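Galactokinase (Bifidobacterium longum subsp. infantis ATCC 15697 = JCM 1222 = DSM 20088, PDB 6TEQ) probably catalyses the ATP-dependent phosphorylation of galactose, as a galactokinase of the GHMP kinase family, and binds 2-deoxy-2-fluoro-galactose in its sugar pocket. Local coordinates at residues 98-103 and 180-185; 74-79 and 90-95; 64-69 and 127-132; 50-55 and 207-212. One frame throughout, in Å; residues are numbered along the deposited sequence.

Contact 1 of 4, residues 98-103 and 180-185; sequences RGVDGW and NEMAGA
Arg98 folds back onto the C-terminal end of helix 165-183, where it meets the backbone of Glu181, Met182 and Gly184. Its CB sets out away from the helix; CG is anti to the carbonyl carbon (chi1 -49°), and further turns about chi2 and chi3 curl the rest inward. Arg98 CG approaches Glu181 O at 3.8 Å, and Arg98 CD closes to 3.2 Å from Glu181 O. Next, Arg98 NE stands 3.4 Å from Met182 O. Both carbonyl oxygens lie at the guanidinium edge, near its plane. Gly184 CA instead sits over one face, offset toward the rim, 3.8 Å from Arg98 NE and 3.9 Å from Arg98 CZ, an approach that its lack of a side chain permits. At the tip, Arg98 NH2 comes no nearer than 4.0 Å, to Ala183 O. Gly184, with positive phi, is also where the chain leaves the helix.

Met182 CG is anti to the backbone N (chi1 -166°), and two bends carry SD up to the loop, where Gly99 N gives Met182 SD a weak hydrogen bond of 3.5 Å at 143°. Val100 CG2 packs 3.8 Å from Met182 SD, the two side chains crossing at about a right angle. The contact thus pairs a thioether held by apolar packing and one weak N-H...S bond with a cation laid beside helix-end carbonyls, whose partial negative charge probably steadies the guanidinium.

Contact 2 of 4, residues 74-79 and 90-95; sequences TKVRVV and ADLDGL
Asp91 OD1 is gripped by two donors. Thr74 OG1 reaches it at 2.6 Å on the syn side of the carboxylate, and Asp93 N gives a second bond to Asp91 OD1, of 3.0 Å, on the anti side. The latter makes an Asx turn as the chain leaves strand 86-91, and together the two bonds hold the carboxylate in a defined rotation. Thr74 can serve it because OG1 sits between the backbone N and the carbonyl carbon (chi1 48°). The other oxygen, Asp91 OD2, receives a bond from a water that in turn accepts from Thr74 N, which links the residue before strand 75-80 to Asp91.

The backbones pair beside this cluster. Leu92 N donates to Thr74 O at 2.8 Å. Val76 and Ala90 form an antiparallel hydrogen-bonded pair, with Val76 N 2.9 Å from Ala90 O and Ala90 N returning a bond to Val76 O. Lys75 and Asp91, the non-hydrogen-bonded pair, share one face of the sheet. On the side of Val76 and Ala90, Val76 CG2 meets Leu92 CD1 at 3.7 Å.

That apolar side lies against helix 105-116: Val76 touches Thr108, and Leu92 packs on Ala111 and Arg115. The contact joins the open ends of the hairpin 75-80/86-91, whose first strand also pairs with strand 125-131 through backbone bonds from Lys75 and Arg77 to Phe125.

Contact 3 of 4, residues 64-69 and 127-132; sequences TFIALK and AAFVSC
Thr64 and Ser131 open the pairing with a hydroxyl-to-hydroxyl hydrogen bond, Thr64 OG1 to Ser131 OG at 2.6 Å, in which either could donate. With OG1 turned to Ser131, the methyl Thr64 CG2 comes to the edge of the Phe129 ring, 3.8 Å from Phe129 CD1. Phe65 bonds Val130 in both directions, Phe65 N to Val130 O at 2.7 Å and Val130 N back to Phe65 O; Val130 O also lies in the plane of the Phe65 ring, at its edge. Ile66 carries the main apolar contact. Extended, with CG1 anti to the backbone N (chi1 -172°), it runs side by side with Phe129: Ile66 CG1 makes a CH-pi contact over the ring face, 27° off the normal, while Ile66 CD1 reaches Phe129 CZ at 3.5 Å. Replacing Phe129 with an alanine would probably leave Ile66 without its aromatic partner and open a gap beside the Thr64 methyl. Ala67 repeats the two-way pairing with Ala128, Ala67 N lying 2.8 Å from Ala128 O. Leu68 only brushes Ala127.

Side chains alternate between two covered faces. Thr64, Ile66 and Phe129 meet helix 141-156, whereas Ala67, Ala128 and Val130 meet helix 12-27. Strand 54-70 here runs antiparallel to both its neighbours, 33-42 and 125-131, and the latter passes the sheet on to strand 75-80.

Contact 4 of 4, residues 50-55 and 207-212; sequences YNAGLC and DCRPEL
Asp207 faces Leu54 in an antiparallel non-hydrogen-bonded pair, Leu54 CD2 packing 3.8 Å from Asp207 CB. Its carboxylate turns to its own loop. CG is anti to the backbone N (chi1 -173°), and Asp207 OD1 accepts from Arg209 N at 3.2 Å on the anti side, an Asx turn, and from Arg209 NE at 3.1 Å on the syn side. A salt bridge of 2.9 Å from Arg209 NH2 to Asp207 OD2, met from above the carboxylate plane, completes the side-on grip. A second cation, Arg268, binds both Asp207 OD1 and Ala52 O. With an alanine here in place of Asp207, Arg209 and Arg268 would probably be left without their shared counter-charge and Arg209 N without its Asx-turn acceptor.

Cys208 brings the backbones together: Cys208 N donates to Gly53 O at 2.8 Å, and Cys208 CB lies 3.3 Å from Gly53 O. Arg209, before its guanidinium turns back to Asp207, passes Arg209 CG beside Ala52 O at 3.5 Å. Pro210 then rests its ring atom CD on Ala52 CB, inside the type I turn from Arg209 to Leu212.

An Asx turn, reinforced by the side-on Arg209-Asp207 salt bridge, leads the chain out of strand 202-207. The contact borders the galactose pocket: Tyr50 touches the bound fluorosugar, and Cys208 packs on Asp49, a sugar-binding residue.

From the N terminus, the turn leading into strand 54-70, with the strand's first residues, supplies contact 4, and the strand supplies contact 3 near its end, their centres about 30 Å apart. Contact 2 closes first, a local hairpin nested within the loop that contact 3 completes. The chain then enters residues 98-103, opening contact 1 before contact 3 has closed, so these two cross; Trp103 touches both Val78 and Phe129. Contact 1 ends at helix 165-183, and contact 4, closing last, encloses all the others. Contacts 2, 3 and 4 reach one mixed sheet, while contact 1 ties the loop after the hairpin to the helix end, with Leu95 packed against Val100 and Met182.

Contact 1 of 4, residues 98-103 and 180-185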
# COMPACT_ATOMS: atom_id res chain seq x y z
N ARG A 98 -0.37 9.19 19.94
CA ARG A 98 0.94 9.87 19.78
C ARG A 98 1.83 9.62 21.00
O ARG A 98 2.89 10.29 21.11
CB ARG A 98 0.74 11.36 19.51
CG ARG A 98 -0.27 11.70 18.42
CD ARG A 98 0.08 11.06 17.09
NE ARG A 98 1.49 11.24 16.72
CZ ARG A 98 2.00 12.33 16.18
NH1 ARG A 98 1.24 13.39 15.98
NH2 ARG A 98 3.28 12.37 15.89
N GLY A 99 1.52 8.60 21.79
CA GLY A 99 2.20 8.35 23.07
C GLY A 99 3.45 7.54 22.88
O GLY A 99 4.11 7.20 23.89
N VAL A 100 3.76 7.19 21.63
CA VAL A 100 4.84 6.21 21.42
C VAL A 100 5.93 6.80 20.56
O VAL A 100 5.60 7.38 19.52
CB VAL A 100 4.30 4.90 20.88
CG1 VAL A 100 5.46 3.95 20.59
CG2 VAL A 100 3.30 4.27 21.83
N ASP A 101 7.19 6.66 21.02
CA ASP A 101 8.35 7.27 20.33
C ASP A 101 8.83 6.38 19.15
O ASP A 101 9.28 5.27 19.43
CB ASP A 101 9.40 7.66 21.36
CG ASP A 101 8.87 8.58 22.45
OD1 ASP A 101 8.17 9.56 22.09
OD2 ASP A 101 9.14 8.31 23.63
N GLY A 102 8.67 6.86 17.88
CA GLY A 102 9.37 6.40 16.64
C GLY A 102 8.60 5.26 15.93
O GLY A 102 7.35 5.18 16.07
N TRP A 103 9.30 4.40 15.18
CA TRP A 103 8.75 3.25 14.39
C TRP A 103 7.88 2.30 15.26
O TRP A 103 6.94 1.66 14.69
CB TRP A 103 9.90 2.48 13.72
CG TRP A 103 10.64 1.54 14.63
CD1 TRP A 103 11.76 1.81 15.35
CD2 TRP A 103 10.38 0.13 14.85
NE1 TRP A 103 12.20 0.69 16.01
CE2 TRP A 103 11.35 -0.35 15.77
CE3 TRP A 103 9.39 -0.74 14.45
CZ2 TRP A 103 11.42 -1.67 16.17
CZ3 TRP A 103 9.44 -2.05 14.87
CH2 TRP A 103 10.40 -2.49 15.76
N ASN A 180 -2.67 6.16 11.55
CA ASN A 180 -3.23 7.52 11.56
C ASN A 180 -3.08 8.20 12.93
O ASN A 180 -2.63 9.38 12.98
CB ASN A 180 -4.69 7.54 11.18
CG ASN A 180 -4.89 7.52 9.68
OD1 ASN A 180 -4.45 8.39 8.95
ND2 ASN A 180 -5.71 6.62 9.25
N GLU A 181 -3.43 7.50 14.00
CA GLU A 181 -3.67 8.12 15.31
C GLU A 181 -2.47 7.88 16.22
O GLU A 181 -2.23 8.78 17.01
CB GLU A 181 -4.95 7.62 15.96
CG GLU A 181 -6.20 7.91 15.17
CD GLU A 181 -7.51 7.70 15.92
OE1 GLU A 181 -7.52 7.80 17.15
OE2 GLU A 181 -8.53 7.53 15.26
N MET A 182 -1.83 6.71 16.17
CA MET A 182 -0.64 6.45 17.04
C MET A 182 0.63 7.01 16.37
O MET A 182 1.37 7.83 17.04
CB MET A 182 -0.41 4.98 17.41
CG MET A 182 0.57 4.79 18.54
SD MET A 182 0.27 5.81 20.07
CE MET A 182 -1.25 5.02 20.63
N ALA A 183 0.90 6.64 15.12
CA ALA A 183 2.14 7.04 14.42
C ALA A 183 1.98 8.46 13.84
O ALA A 183 3.02 9.09 13.53
CB ALA A 183 2.50 6.02 13.41
N GLY A 184 0.74 8.94 13.68
CA GLY A 184 0.52 10.31 13.16
C GLY A 184 0.78 10.39 11.68
O GLY A 184 1.08 11.49 11.19
N ALA A 185 0.68 9.26 10.99
CA ALA A 185 0.96 9.13 9.55
C ALA A 185 -0.38 8.98 8.85
O ALA A 185 -1.02 7.94 8.98
CB ALA A 185 1.83 7.97 9.27

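Contact 2 of 4, residues 74-79 and 90-95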
# COMPACT_ATOMS: atom_id res chain seq x y z
N THR A 74 1.18 -5.23 30.33
CA THR A 74 0.78 -4.30 29.25
C THR A 74 2.03 -3.74 28.57
O THR A 74 1.90 -2.77 27.80
CB THR A 74 -0.18 -3.23 29.76
OG1 THR A 74 0.26 -2.60 30.97
CG2 THR A 74 -1.54 -3.86 29.97
N LYS A 75 3.19 -4.31 28.86
CA LYS A 75 4.47 -3.91 28.22
C LYS A 75 4.48 -4.41 26.77
O LYS A 75 4.03 -5.51 26.50
CB LYS A 75 5.70 -4.41 28.98
CG LYS A 75 5.93 -3.71 30.31
CD LYS A 75 7.16 -4.17 31.04
CE LYS A 75 7.43 -3.38 32.29
NZ LYS A 75 7.55 -4.25 33.49
N VAL A 76 5.02 -3.59 25.89
CA VAL A 76 5.23 -3.89 24.45
C VAL A 76 6.69 -3.63 24.16
O VAL A 76 7.11 -2.47 24.29
CB VAL A 76 4.34 -3.10 23.50
CG1 VAL A 76 4.77 -3.41 22.08
CG2 VAL A 76 2.87 -3.41 23.73
N ARG A 77 7.39 -4.72 23.87
CA ARG A 77 8.77 -4.67 23.38
C ARG A 77 8.76 -5.05 21.90
O ARG A 77 8.28 -6.12 21.56
CB ARG A 77 9.75 -5.51 24.18
CG ARG A 77 9.86 -5.11 25.63
CD ARG A 77 10.88 -5.91 26.37
NE ARG A 77 10.53 -7.29 26.41
CZ ARG A 77 11.34 -8.25 26.82
NH1 ARG A 77 12.58 -7.98 27.23
NH2 ARG A 77 10.91 -9.50 26.80
N VAL A 78 9.46 -4.29 21.09
CA VAL A 78 9.62 -4.63 19.67
C VAL A 78 11.05 -4.36 19.25
O VAL A 78 11.69 -3.38 19.69
CB VAL A 78 8.62 -3.83 18.80
CG1 VAL A 78 7.20 -4.26 19.07
CG2 VAL A 78 8.74 -2.36 18.90
N VAL A 79 11.51 -5.16 18.31
CA VAL A 79 12.84 -4.99 17.71
C VAL A 79 12.67 -5.23 16.22
O VAL A 79 11.78 -6.04 15.83
CB VAL A 79 13.87 -5.90 18.39
CG1 VAL A 79 13.48 -7.35 18.19
CG2 VAL A 79 15.31 -5.61 17.91
N ALA A 90 7.27 0.26 25.30
CA ALA A 90 6.16 1.17 25.65
C ALA A 90 5.24 0.36 26.56
O ALA A 90 5.47 -0.87 26.73
CB ALA A 90 5.43 1.73 24.44
N ASP A 91 4.24 1.02 27.09
CA ASP A 91 3.26 0.36 27.96
C ASP A 91 1.90 0.82 27.46
O ASP A 91 1.68 2.06 27.30
CB ASP A 91 3.53 0.68 29.43
CG ASP A 91 2.85 -0.28 30.37
OD1 ASP A 91 1.64 -0.54 30.21
OD2 ASP A 91 3.53 -0.76 31.27
N LEU A 92 1.00 -0.14 27.23
CA LEU A 92 -0.37 0.14 26.74
C LEU A 92 -1.26 0.77 27.80
O LEU A 92 -2.23 1.40 27.43
CB LEU A 92 -0.95 -1.19 26.26
CG LEU A 92 -0.26 -1.82 25.05
CD1 LEU A 92 -0.69 -3.26 24.87
CD2 LEU A 92 -0.52 -0.99 23.80
N ASP A 93 -0.96 0.55 29.09
CA ASP A 93 -1.82 0.97 30.21
C ASP A 93 -1.92 2.49 30.19
O ASP A 93 -0.92 3.12 30.46
CB ASP A 93 -1.29 0.34 31.50
CG ASP A 93 -2.22 0.55 32.67
OD1 ASP A 93 -3.42 0.71 32.42
OD2 ASP A 93 -1.72 0.58 33.79
N GLY A 94 -3.08 3.03 29.78
CA GLY A 94 -3.32 4.49 29.75
C GLY A 94 -2.59 5.17 28.60
O GLY A 94 -2.49 6.39 28.62
N LEU A 95 -2.08 4.41 27.65
CA LEU A 95 -1.41 4.95 26.46
C LEU A 95 -2.41 5.78 25.66
O LEU A 95 -3.62 5.36 25.50
CB LEU A 95 -0.86 3.80 25.62
CG LEU A 95 -0.03 4.20 24.40
CD1 LEU A 95 1.23 4.91 24.84
CD2 LEU A 95 0.31 3.00 23.56
O HOH W 1 2.85 -3.66 32.41

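Contact 3 of 4, residues 64-69 and 127-132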
# COMPACT_ATOMS: atom_id res chain seq x y z
N THR A 64 6.69 -8.65 5.48
CA THR A 64 7.23 -8.38 6.83
C THR A 64 6.83 -9.59 7.68
O THR A 64 5.60 -9.87 7.78
CB THR A 64 6.69 -7.09 7.39
OG1 THR A 64 7.24 -6.09 6.55
CG2 THR A 64 7.02 -6.80 8.85
N PHE A 65 7.79 -10.18 8.36
CA PHE A 65 7.61 -11.33 9.25
C PHE A 65 7.75 -10.89 10.68
O PHE A 65 8.64 -10.10 11.02
CB PHE A 65 8.66 -12.42 8.99
CG PHE A 65 8.46 -13.06 7.64
CD1 PHE A 65 8.95 -12.46 6.51
CD2 PHE A 65 7.96 -14.35 7.53
CE1 PHE A 65 8.73 -13.04 5.28
CE2 PHE A 65 7.70 -14.92 6.30
CZ PHE A 65 8.13 -14.27 5.18
N ILE A 66 6.74 -11.24 11.46
CA ILE A 66 6.69 -10.86 12.89
C ILE A 66 6.73 -12.14 13.69
O ILE A 66 5.81 -12.97 13.59
CB ILE A 66 5.48 -10.03 13.29
CG1 ILE A 66 5.56 -9.48 14.73
CG2 ILE A 66 4.17 -10.72 12.96
CD1 ILE A 66 4.33 -8.75 15.16
N ALA A 67 7.76 -12.26 14.52
CA ALA A 67 7.78 -13.30 15.59
C ALA A 67 7.18 -12.63 16.83
O ALA A 67 7.65 -11.55 17.21
CB ALA A 67 9.18 -13.81 15.79
N LEU A 68 6.12 -13.18 17.41
CA LEU A 68 5.44 -12.53 18.54
C LEU A 68 5.13 -13.50 19.66
O LEU A 68 4.86 -14.70 19.40
CB LEU A 68 4.16 -11.87 17.99
CG LEU A 68 3.33 -11.06 19.01
CD1 LEU A 68 2.68 -9.86 18.35
CD2 LEU A 68 2.28 -11.94 19.68
N LYS A 69 5.13 -12.97 20.88
CA LYS A 69 4.64 -13.72 22.07
C LYS A 69 3.85 -12.73 22.90
O LYS A 69 4.33 -11.63 23.16
CB LYS A 69 5.77 -14.35 22.88
CG LYS A 69 5.29 -15.21 24.01
CD LYS A 69 6.45 -15.90 24.69
CE LYS A 69 5.96 -16.82 25.78
NZ LYS A 69 7.09 -17.22 26.59
N ALA A 127 7.82 -8.61 20.35
CA ALA A 127 7.90 -8.95 18.91
C ALA A 127 9.26 -8.61 18.32
O ALA A 127 9.92 -7.61 18.75
CB ALA A 127 6.77 -8.31 18.13
N ALA A 128 9.53 -9.35 17.28
CA ALA A 128 10.70 -9.15 16.40
C ALA A 128 10.20 -9.15 14.95
O ALA A 128 9.49 -10.05 14.51
CB ALA A 128 11.75 -10.19 16.57
N PHE A 129 10.60 -8.13 14.23
CA PHE A 129 10.25 -7.98 12.79
C PHE A 129 11.50 -8.14 11.91
O PHE A 129 12.56 -7.55 12.18
CB PHE A 129 9.75 -6.55 12.56
CG PHE A 129 8.48 -6.27 13.24
CD1 PHE A 129 7.29 -6.59 12.62
CD2 PHE A 129 8.45 -5.80 14.55
CE1 PHE A 129 6.09 -6.30 13.23
CE2 PHE A 129 7.24 -5.54 15.16
CZ PHE A 129 6.08 -5.83 14.52
N VAL A 130 11.33 -8.90 10.84
CA VAL A 130 12.26 -9.02 9.71
C VAL A 130 11.43 -8.77 8.45
O VAL A 130 10.40 -9.38 8.30
CB VAL A 130 13.01 -10.36 9.65
CG1 VAL A 130 13.81 -10.42 8.40
CG2 VAL A 130 13.88 -10.54 10.92
N SER A 131 11.87 -7.83 7.59
CA SER A 131 11.13 -7.50 6.37
C SER A 131 12.03 -7.56 5.14
O SER A 131 13.24 -7.30 5.25
CB SER A 131 10.50 -6.12 6.54
OG SER A 131 9.63 -5.82 5.48
N CYS A 132 11.41 -7.75 3.99
CA CYS A 132 12.05 -7.46 2.70
C CYS A 132 11.19 -6.45 1.90
O CYS A 132 11.43 -6.37 0.69
CB CYS A 132 12.31 -8.74 1.95
SG CYS A 132 10.78 -9.63 1.56

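Contact 4 of 4, residues 50-55 and 207-212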
# COMPACT_ATOMS: atom_id res chain seq x y z
N TYR A 50 -9.27 7.40 -0.04
CA TYR A 50 -9.79 8.31 0.99
C TYR A 50 -10.89 9.18 0.38
O TYR A 50 -11.53 9.92 1.12
CB TYR A 50 -8.65 9.15 1.60
CG TYR A 50 -7.75 9.89 0.63
CD1 TYR A 50 -8.22 11.06 0.01
CD2 TYR A 50 -6.46 9.44 0.35
CE1 TYR A 50 -7.44 11.75 -0.91
CE2 TYR A 50 -5.63 10.15 -0.51
CZ TYR A 50 -6.13 11.30 -1.14
OH TYR A 50 -5.31 11.99 -1.98
N ASN A 51 -11.15 9.05 -0.93
CA ASN A 51 -12.31 9.68 -1.63
C ASN A 51 -13.46 8.68 -1.84
O ASN A 51 -14.34 8.98 -2.67
CB ASN A 51 -11.82 10.26 -2.95
CG ASN A 51 -10.95 11.48 -2.75
OD1 ASN A 51 -11.38 12.40 -2.06
ND2 ASN A 51 -9.73 11.45 -3.31
N ALA A 52 -13.44 7.51 -1.19
CA ALA A 52 -14.48 6.47 -1.29
C ALA A 52 -14.50 5.89 -2.72
O ALA A 52 -15.56 5.46 -3.22
CB ALA A 52 -15.85 7.02 -0.89
N GLY A 53 -13.35 5.88 -3.40
CA GLY A 53 -13.27 5.45 -4.79
C GLY A 53 -12.97 3.98 -4.93
O GLY A 53 -13.22 3.20 -4.02
N LEU A 54 -12.50 3.66 -6.10
CA LEU A 54 -12.10 2.29 -6.49
C LEU A 54 -10.58 2.23 -6.52
O LEU A 54 -9.93 3.21 -6.94
CB LEU A 54 -12.61 1.90 -7.87
CG LEU A 54 -14.12 1.92 -7.99
CD1 LEU A 54 -14.54 1.64 -9.43
CD2 LEU A 54 -14.76 0.90 -7.05
N CYS A 55 -10.05 1.05 -6.16
CA CYS A 55 -8.59 0.76 -6.21
C CYS A 55 -8.40 -0.64 -6.75
O CYS A 55 -9.38 -1.42 -6.80
CB CYS A 55 -7.93 0.90 -4.84
SG CYS A 55 -8.44 2.37 -3.91
N ASP A 207 -13.67 -1.35 -3.33
CA ASP A 207 -14.61 -0.25 -3.34
C ASP A 207 -14.61 0.39 -1.98
O ASP A 207 -15.00 -0.29 -1.03
CB ASP A 207 -15.95 -0.78 -3.82
CG ASP A 207 -17.00 0.30 -4.05
OD1 ASP A 207 -16.92 1.36 -3.38
OD2 ASP A 207 -17.87 0.06 -4.94
N CYS A 208 -14.13 1.63 -1.91
CA CYS A 208 -13.86 2.27 -0.61
C CYS A 208 -15.07 3.03 -0.06
O CYS A 208 -14.87 3.77 0.91
CB CYS A 208 -12.66 3.18 -0.76
SG CYS A 208 -11.18 2.18 -1.12
N ARG A 209 -16.28 2.84 -0.65
CA ARG A 209 -17.44 3.53 -0.03
C ARG A 209 -17.61 3.00 1.39
O ARG A 209 -17.62 1.80 1.61
CB ARG A 209 -18.68 3.36 -0.89
CG ARG A 209 -18.63 4.19 -2.15
CD ARG A 209 -19.80 3.81 -3.02
NE ARG A 209 -19.78 2.45 -3.51
CZ ARG A 209 -20.83 1.76 -3.96
NH1 ARG A 209 -22.05 2.20 -3.86
NH2 ARG A 209 -20.63 0.55 -4.42
N PRO A 210 -17.69 3.87 2.40
CA PRO A 210 -17.56 3.45 3.78
C PRO A 210 -18.80 2.70 4.29
O PRO A 210 -18.64 2.07 5.36
CB PRO A 210 -17.34 4.76 4.58
CG PRO A 210 -17.85 5.83 3.71
CD PRO A 210 -17.67 5.34 2.28
N GLU A 211 -19.92 2.75 3.55
CA GLU A 211 -21.17 2.10 4.04
C GLU A 211 -21.20 0.60 3.63
O GLU A 211 -22.11 -0.10 4.07
CB GLU A 211 -22.42 2.82 3.54
CG GLU A 211 -22.66 2.68 2.07
CD GLU A 211 -21.95 3.69 1.15
OE1 GLU A 211 -21.00 4.45 1.57
OE2 GLU A 211 -22.36 3.73 -0.03
N LEU A 212 -20.27 0.12 2.81
CA LEU A 212 -20.28 -1.27 2.29
C LEU A 212 -19.82 -2.24 3.35
O LEU A 212 -18.88 -1.97 4.12
CB LEU A 212 -19.37 -1.40 1.06
CG LEU A 212 -19.82 -0.51 -0.08
CD1 LEU A 212 -18.96 -0.69 -1.31
CD2 LEU A 212 -21.27 -0.66 -0.38